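Local structure of alpha-L-rhamnosidase (Streptomyces avermitilis, 3W5M) at residues Asp164-Ile169 and Leu242-Gly247; Thr170-Ala175 and Ile209-His214. The protein releases terminal L-rhamnose from plant flavonoid glycosides and gum arabic, and carries a calcium-dependent module that binds the same sugar. All blocks are in the same frame, centred on the assembly; numbering follows the deposited sequence.

Contact 1 (Asp164-Ile169 and Leu242-Gly247); sequences DLPDDI and LTTASG
T244 meets the chain from P166 to I169 with the methyl branch of its side chain. CG2 of T244 lies 3.5 Å from the carbonyl O of D167, while CB of T244 is 3.6 Å from the O of D168; the ring carbon CG of P166 comes up to the same methyl at 4.1 Å. The torsion of T244 (chi1 72°) points CG2 at this bend and sends OG1 the other way, where it shares a 3.2 Å hydrogen bond with OG of the poorly ordered S246. Deeper in, L165 and L242 touch methyl to methyl, CD2 on CD2 at 3.9 Å, their side chains crossing at about a right angle. The segments have no direct hydrogen bond; instead a water donates to O of D168 and accepts from N of A245, at 2.9 and 2.6 Å respectively. T244-G247 is a type I turn whose closing bond, G247 N to T244 O, is weak; T244 N bonds back to G247 O and pairs the ends of the hairpin. This turn joins strands 235-244 and 247-252 of the four-stranded sheet, whereas L165 ends strand 156-165 of the five-stranded sheet, beside strand 218-227. The contact thus bridges the two sheets at one end of the CBM67 beta-sandwich.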
loop_
_atom_site.group_PDB
_atom_site.type_symbol
_atom_site.label_atom_id
_atom_site.label_comp_id
_atom_site.label_asym_id
_atom_site.label_seq_id
_atom_site.Cartn_x
_atom_site.Cartn_y
_atom_site.Cartn_z
ATOM N N ASP A 164 -39.212 4.386 32.390
ATOM C CA ASP A 164 -39.175 3.309 33.369
ATOM C C ASP A 164 -38.578 2.089 32.660
ATOM O O ASP A 164 -39.195 1.501 31.769
ATOM C CB ASP A 164 -40.598 3.024 33.875
ATOM C CG ASP A 164 -40.630 2.136 35.115
ATOM O OD1 ASP A 164 -39.578 1.636 35.543
ATOM O OD2 ASP A 164 -41.730 1.939 35.680
ATOM N N LEU A 165 -37.361 1.728 33.041
ATOM C CA LEU A 165 -36.637 0.651 32.354
ATOM C C LEU A 165 -36.820 -0.680 33.085
ATOM O O LEU A 165 -37.020 -0.680 34.294
ATOM C CB LEU A 165 -35.153 1.006 32.243
ATOM C CG LEU A 165 -34.840 2.371 31.603
ATOM C CD1 LEU A 165 -33.341 2.520 31.428
ATOM C CD2 LEU A 165 -35.555 2.520 30.258
ATOM N N PRO A 166 -36.726 -1.820 32.351
ATOM C CA PRO A 166 -37.038 -3.108 32.976
ATOM C C PRO A 166 -35.943 -3.593 33.919
ATOM O O PRO A 166 -34.825 -3.039 33.962
ATOM C CB PRO A 166 -37.166 -4.061 31.777
ATOM C CG PRO A 166 -36.327 -3.447 30.708
ATOM C CD PRO A 166 -36.407 -1.957 30.914
ATOM N N ASP A 167 -36.272 -4.626 34.683
ATOM C CA ASP A 167 -35.306 -5.276 35.546
ATOM C C ASP A 167 -34.291 -6.120 34.779
ATOM O O ASP A 167 -34.529 -6.509 33.626
ATOM C CB ASP A 167 -36.042 -6.174 36.548
ATOM C CG ASP A 167 -36.976 -5.398 37.460
ATOM O OD1 ASP A 167 -36.666 -4.247 37.825
ATOM O OD2 ASP A 167 -38.029 -5.941 37.829
ATOM N N ASP A 168 -33.159 -6.409 35.430
ATOM C CA ASP A 168 -32.174 -7.373 34.917
ATOM C C ASP A 168 -31.579 -6.982 33.570
ATOM O O ASP A 168 -31.459 -7.804 32.668
ATOM C CB ASP A 168 -32.774 -8.782 34.855
ATOM C CG ASP A 168 -33.107 -9.333 36.238
ATOM O OD1 ASP A 168 -32.416 -8.970 37.229
ATOM O OD2 ASP A 168 -34.075 -10.115 36.338
ATOM N N ILE A 169 -31.198 -5.721 33.458
ATOM C CA ILE A 169 -30.584 -5.199 32.261
ATOM C C ILE A 169 -29.165 -5.750 32.168
ATOM O O ILE A 169 -28.367 -5.564 33.090
ATOM C CB ILE A 169 -30.545 -3.655 32.297
ATOM C CG1 ILE A 169 -31.950 -3.081 32.126
ATOM C CG2 ILE A 169 -29.611 -3.111 31.222
ATOM C CD1 ILE A 169 -32.072 -1.613 32.516
ATOM N N LEU A 242 -32.210 -1.532 25.379
ATOM C CA LEU A 242 -31.877 -2.211 26.617
ATOM C C LEU A 242 -32.017 -3.704 26.378
ATOM O O LEU A 242 -33.095 -4.179 25.989
ATOM C CB LEU A 242 -32.818 -1.774 27.738
ATOM C CG LEU A 242 -32.925 -0.312 28.197
ATOM C CD1 LEU A 242 -31.540 0.327 28.284
ATOM C CD2 LEU A 242 -33.884 0.529 27.344
ATOM N N THR A 243 -30.929 -4.437 26.588
ATOM C CA THR A 243 -30.952 -5.887 26.449
ATOM C C THR A 243 -31.127 -6.548 27.823
ATOM O O THR A 243 -30.438 -6.195 28.779
ATOM C CB THR A 243 -29.673 -6.389 25.770
ATOM O OG1 THR A 243 -29.523 -5.715 24.512
ATOM C CG2 THR A 243 -29.720 -7.910 25.546
ATOM N N THR A 244 -32.099 -7.451 27.902
ATOM C CA THR A 244 -32.323 -8.348 29.038
ATOM C C THR A 244 -32.424 -9.779 28.469
ATOM O O THR A 244 -32.531 -9.950 27.244
ATOM C CB THR A 244 -33.611 -7.987 29.840
ATOM O OG1 THR A 244 -34.777 -8.325 29.082
ATOM C CG2 THR A 244 -33.666 -6.489 30.200
ATOM N N ALA A 245 -32.394 -10.796 29.334
ATOM C CA ALA A 245 -32.487 -12.199 28.882
ATOM C C ALA A 245 -33.792 -12.510 28.118
ATOM O O ALA A 245 -33.839 -13.445 27.314
ATOM C CB ALA A 245 -32.290 -13.165 30.046
ATOM N N SER A 246 -34.831 -11.707 28.368
ATOM C CA SER A 246 -36.120 -11.837 27.687
ATOM C C SER A 246 -36.273 -10.857 26.509
ATOM O O SER A 246 -37.363 -10.322 26.277
ATOM C CB SER A 246 -37.268 -11.668 28.696
ATOM O OG SER A 246 -37.102 -10.499 29.482
ATOM N N GLY A 247 -35.180 -10.633 25.776
ATOM C CA GLY A 247 -35.193 -9.796 24.577
ATOM C C GLY A 247 -34.783 -8.336 24.753
ATOM O O GLY A 247 -34.204 -7.955 25.770
HETATM O O HOH W 1 -31.928 -10.602 31.874
#

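Contact 2 (Thr170-Ala175 and Ile209-His214); sequences TGATLA and IDVLDH
Segments 170-175 and 209-214 run antiparallel, 151° apart end to end, where edge strand 207-210 pairs with strand 171-179 in the four-stranded sheet of the CBM67 beta-sandwich. L174 and I209 form a hydrogen-bonded pair: N of L174 gives to O of I209 and N of I209 gives back to O of L174, both at 2.8 Å. T173 and D210 follow as a non-hydrogen-bonded pair, and the next bond runs from N of V211 to O of A172 at 3.0 Å. That last donor sits well above the carbonyl plane of A172, 43° out of it, as the second chain turns out of the sheet after D210.

An Asx turn marks this departure. The carboxylate of D210, extended away from its own backbone N (chi1 -171°), reaches forward so that OD1 accepts from N of L212 at 3.0 Å. Through this turn V211 and L212 stay against the first strand. V211 spreads its methyls along it, CG2 against CB of A172 at 3.8 Å and CG1 against CB of L174 at 4.1 Å. These three residues face the interior: V211 also touches L240 and V191, and L174 reaches V184 on the five-stranded sheet. L212 lies nearer the surface, its CD1 beside the backbone of G171 and its CD2 near O of T170. T173 and D210 turn to the other face of the sheet, where T173 meets P133. Beyond V211 the second chain no longer pairs, and a water takes up the next backbone N-H of the first strand: it accepts from N of A172 and donates to OD2 of D210, 2.6 Å away.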
loop_
_atom_site.group_PDB
_atom_site.type_symbol
_atom_site.label_atom_id
_atom_site.label_comp_id
_atom_site.label_asym_id
_atom_site.label_seq_id
_atom_site.Cartn_x
_atom_site.Cartn_y
_atom_site.Cartn_z
ATOM N N THR A 170 -28.850 -6.419 31.062
ATOM C CA THR A 170 -27.479 -6.906 30.836
ATOM C C THR A 170 -26.666 -6.033 29.858
ATOM O O THR A 170 -25.445 -6.138 29.798
ATOM C CB THR A 170 -27.452 -8.378 30.362
ATOM O OG1 THR A 170 -28.224 -8.514 29.165
ATOM C CG2 THR A 170 -28.036 -9.311 31.428
ATOM N N GLY A 171 -27.340 -5.175 29.098
ATOM C CA GLY A 171 -26.647 -4.339 28.107
ATOM C C GLY A 171 -27.491 -3.141 27.724
ATOM O O GLY A 171 -28.723 -3.217 27.771
ATOM N N ALA A 172 -26.838 -2.031 27.372
ATOM C CA ALA A 172 -27.561 -0.820 26.976
ATOM C C ALA A 172 -26.733 -0.049 25.975
ATOM O O ALA A 172 -25.546 0.193 26.197
ATOM C CB ALA A 172 -27.883 0.055 28.186
ATOM N N THR A 173 -27.351 0.331 24.864
ATOM C CA THR A 173 -26.655 1.147 23.858
ATOM C C THR A 173 -27.530 2.307 23.442
ATOM O O THR A 173 -28.764 2.189 23.417
ATOM C CB THR A 173 -26.284 0.367 22.583
ATOM O OG1 THR A 173 -27.494 -0.113 21.947
ATOM C CG2 THR A 173 -25.325 -0.797 22.902
ATOM N N LEU A 174 -26.881 3.426 23.146
ATOM C CA LEU A 174 -27.571 4.598 22.630
ATOM C C LEU A 174 -27.033 4.940 21.251
ATOM O O LEU A 174 -25.830 5.140 21.093
ATOM C CB LEU A 174 -27.385 5.792 23.578
ATOM C CG LEU A 174 -28.014 7.111 23.105
ATOM C CD1 LEU A 174 -29.532 7.034 23.100
ATOM C CD2 LEU A 174 -27.541 8.286 23.968
ATOM N N ALA A 175 -27.916 4.987 20.252
ATOM C CA ALA A 175 -27.537 5.476 18.923
ATOM C C ALA A 175 -28.226 6.845 18.791
ATOM O O ALA A 175 -29.386 6.989 19.150
ATOM C CB ALA A 175 -28.039 4.532 17.843
ATOM N N ILE A 209 -23.134 4.541 21.416
ATOM C CA ILE A 209 -22.425 4.667 22.705
ATOM C C ILE A 209 -22.923 3.572 23.641
ATOM O O ILE A 209 -24.125 3.393 23.783
ATOM C CB ILE A 209 -22.699 6.026 23.403
ATOM C CG1 ILE A 209 -22.432 7.217 22.470
ATOM C CG2 ILE A 209 -21.854 6.165 24.683
ATOM C CD1 ILE A 209 -23.695 7.817 21.882
ATOM N N ASP A 210 -22.013 2.833 24.270
ATOM C CA ASP A 210 -22.430 1.925 25.335
ATOM C C ASP A 210 -22.750 2.757 26.578
ATOM O O ASP A 210 -21.923 3.535 27.009
ATOM C CB ASP A 210 -21.345 0.877 25.648
ATOM C CG ASP A 210 -21.848 -0.222 26.598
ATOM O OD1 ASP A 210 -22.242 0.094 27.745
ATOM O OD2 ASP A 210 -21.875 -1.407 26.197
ATOM N N VAL A 211 -23.942 2.570 27.153
ATOM C CA VAL A 211 -24.404 3.359 28.310
ATOM C C VAL A 211 -24.813 2.491 29.499
ATOM O O VAL A 211 -25.528 2.951 30.393
ATOM C CB VAL A 211 -25.593 4.307 27.951
ATOM C CG1 VAL A 211 -25.126 5.409 27.011
ATOM C CG2 VAL A 211 -26.757 3.535 27.332
ATOM N N LEU A 212 -24.362 1.240 29.512
ATOM C CA LEU A 212 -24.694 0.350 30.622
ATOM C C LEU A 212 -24.277 0.944 31.983
ATOM O O LEU A 212 -25.003 0.777 32.975
ATOM C CB LEU A 212 -24.101 -1.045 30.407
ATOM C CG LEU A 212 -24.341 -2.110 31.493
ATOM C CD1 LEU A 212 -25.802 -2.504 31.563
ATOM C CD2 LEU A 212 -23.474 -3.337 31.224
ATOM N N ASP A 213 -23.134 1.638 32.022
ATOM C CA ASP A 213 -22.594 2.273 33.253
ATOM C C ASP A 213 -23.400 3.460 33.788
ATOM O O ASP A 213 -23.069 3.992 34.854
ATOM C CB ASP A 213 -21.126 2.706 33.062
ATOM C CG ASP A 213 -20.948 3.687 31.891
ATOM O OD1 ASP A 213 -21.832 3.709 31.000
ATOM O OD2 ASP A 213 -19.933 4.426 31.833
ATOM N N HIS A 214 -24.443 3.880 33.059
ATOM C CA HIS A 214 -25.305 5.004 33.484
ATOM C C HIS A 214 -26.798 4.685 33.573
ATOM O O HIS A 214 -27.553 5.494 34.089
ATOM C CB HIS A 214 -25.102 6.240 32.599
ATOM C CG HIS A 214 -23.773 6.894 32.785
ATOM N ND1 HIS A 214 -23.506 7.746 33.836
ATOM C CD2 HIS A 214 -22.627 6.800 32.073
ATOM C CE1 HIS A 214 -22.253 8.157 33.758
ATOM N NE2 HIS A 214 -21.694 7.590 32.703
HETATM O O HOH W 2 -23.969 -2.808 26.954
#

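Contacts 1 and 2 have centres 12 Å apart and meet along the pairing of strands 171-179 and 235-244. T243 of contact 1 faces both T170 and G171 of contact 2, a classic beta bulge: T243 N lies 2.8 Å from G171 O, and T243 O lies 2.8 Å from T170 N, both probable hydrogen bonds. OG1 of T170 also bonds to T243 O. Side chains continue the join, with L242 CD1 against A172 CB at 3.7 Å and I169 CG2 against L212 CD1 at 3.9 Å. Both contacts lie away from the calcium and rhamnose sites, but strand 171-179 runs from the bulge to D179, a ligand of the calcium ion.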